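Local coordinates for putative metal binding protein RUMGNA_00854 (Ruminococcus gnavus, PDB 3U7Z) that is of unknown function but binds calcium ions and belongs to a DUF4430 family grouped with ubiquitin-like folds, with a possible role in transport, at residues S38-L41 with V42-E45. Numbering follows the deposited sequence. Where two conformers were deposited one is given.
Sequences SENL and VDGE. With CA (calcium ion), chain D; CA (calcium ion), chain C.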
loop_
_atom_site.group_PDB
_atom_site.type_symbol
_atom_site.label_atom_id
_atom_site.label_comp_id
_atom_site.label_asym_id
_atom_site.label_seq_id
_atom_site.Cartn_x
_atom_site.Cartn_y
_atom_site.Cartn_z
ATOM N N SER A 38 7.564 -5.384 5.948
ATOM C CA SER A 38 8.848 -5.374 6.617
ATOM C C SER A 38 8.802 -4.665 7.938
ATOM O O SER A 38 9.536 -5.018 8.875
ATOM C CB SER A 38 9.957 -4.842 5.700
ATOM O OG SER A 38 9.845 -3.470 5.427
ATOM N N GLU A 39 7.933 -3.646 8.025
ATOM C CA GLU A 39 7.723 -2.846 9.210
ATOM C C GLU A 39 6.312 -3.027 9.769
ATOM O O GLU A 39 5.862 -2.221 10.571
ATOM C CB GLU A 39 7.940 -1.359 8.862
ATOM C CG GLU A 39 9.353 -0.996 8.426
ATOM C CD GLU A 39 10.345 -1.045 9.581
ATOM O OE1 GLU A 39 9.943 -0.770 10.730
ATOM O OE2 GLU A 39 11.528 -1.358 9.333
ATOM N N ASN A 40 5.606 -4.073 9.321
ATOM C CA ASN A 40 4.222 -4.249 9.684
ATOM C C ASN A 40 3.373 -2.976 9.463
ATOM O O ASN A 40 2.561 -2.608 10.290
ATOM C CB ASN A 40 4.074 -4.836 11.086
ATOM C CG ASN A 40 2.718 -5.411 11.322
ATOM O OD1 ASN A 40 1.959 -5.632 10.394
ATOM N ND2 ASN A 40 2.394 -5.646 12.542
ATOM N N LEU A 41 3.530 -2.367 8.308
ATOM C CA LEU A 41 2.773 -1.128 7.993
ATOM C C LEU A 41 1.344 -1.408 7.540
ATOM O O LEU A 41 0.535 -0.522 7.538
ATOM C CB LEU A 41 3.510 -0.323 6.930
ATOM C CG LEU A 41 2.954 1.050 6.510
ATOM C CD1 LEU A 41 2.922 2.001 7.724
ATOM C CD2 LEU A 41 3.783 1.599 5.364
ATOM N N VAL A 42 1.073 -2.637 7.136
ATOM C CA VAL A 42 -0.233 -3.052 6.694
ATOM C C VAL A 42 -0.620 -4.381 7.308
ATOM O O VAL A 42 0.245 -5.131 7.811
ATOM C CB VAL A 42 -0.282 -3.229 5.169
ATOM C CG1 VAL A 42 0.138 -1.924 4.404
ATOM C CG2 VAL A 42 0.521 -4.405 4.688
ATOM N N ASP A 43 -1.909 -4.649 7.323
ATOM C CA ASP A 43 -2.431 -6.008 7.544
ATOM C C ASP A 43 -3.292 -6.340 6.349
ATOM O O ASP A 43 -4.076 -5.508 5.871
ATOM C CB ASP A 43 -3.250 -6.118 8.823
ATOM C CG ASP A 43 -2.473 -6.462 10.045
ATOM O OD1 ASP A 43 -1.252 -6.617 10.050
ATOM O OD2 ASP A 43 -3.174 -6.592 11.085
ATOM N N GLY A 44 -3.125 -7.574 5.861
ATOM C CA GLY A 44 -3.921 -8.050 4.805
ATOM C C GLY A 44 -4.200 -9.501 4.883
ATOM O O GLY A 44 -3.566 -10.223 5.622
ATOM N N GLU A 45 -5.138 -9.913 4.068
ATOM C CA GLU A 45 -5.510 -11.321 3.985
ATOM C C GLU A 45 -5.206 -11.839 2.565
ATOM O O GLU A 45 -5.439 -11.156 1.560
ATOM C CB GLU A 45 -7.022 -11.412 4.277
ATOM C CG GLU A 45 -7.601 -12.752 4.215
ATOM C CD GLU A 45 -9.135 -12.883 4.303
ATOM O OE1 GLU A 45 -9.903 -11.893 4.058
ATOM O OE2 GLU A 45 -9.535 -14.078 4.555
HETATM CA CA CA D . 0.833 -7.124 8.969
HETATM CA CA CA C . -1.568 -8.155 12.119
HETATM O O HOH W 1 -0.315 -7.161 14.004
HETATM O O HOH W 2 -3.543 -8.350 13.493
#
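Asn40 and Asp43 meet through a calcium ion (chain D) held in the short loop between helix 32-38 and strand 42-45. The CB of Asp43 does not lead to this ion; the end of the side chain brings the carboxylate there, with CG placed beside the backbone N and anti to the carbonyl carbon (chi1 -89°). CG lies 2.8 Å from a second calcium (chain C), close because both carboxylate oxygens hold that ion. OD1 is a bridge, 2.4 Å from the chain D calcium and 2.6 Å from the chain C calcium, the two metal bonds opening to about 110° at this oxygen. Of the two ions, OD2 binds the second, at 2.5 Å, which makes the grip bidentate; two waters add further ligands. Sharing OD1 leaves the calcium ions 4.1 Å apart, and the negative carboxylate between them probably offsets their mutual repulsion.

Across the loop, the Asn40 side chain runs out with CG anti to its backbone N (chi1 -162°) and delivers OD1 to the chain D calcium at 2.4 Å. Between these two side chains the backbone itself supplies a ligand, Val42 O at 2.4 Å. Both carboxylate oxygens of Glu37, on the last turn of the helix, complete the five protein ligands.

On the other side of the backbone Leu41 and Val42 are buried: both touch Leu36, Leu41 also reaches Phe23 and Phe25 of strand 20-27, and Val42 meets Val56. The chain therefore runs between the calcium on one face and hydrocarbon packing on the other. Asn40, with positive phi, is the C-prime residue of the Schellman motif ending the helix; the helix end (Glu37), Asn40 and the start of the edge strand bind one ion of a two-calcium site, and Asp43 links it to the second.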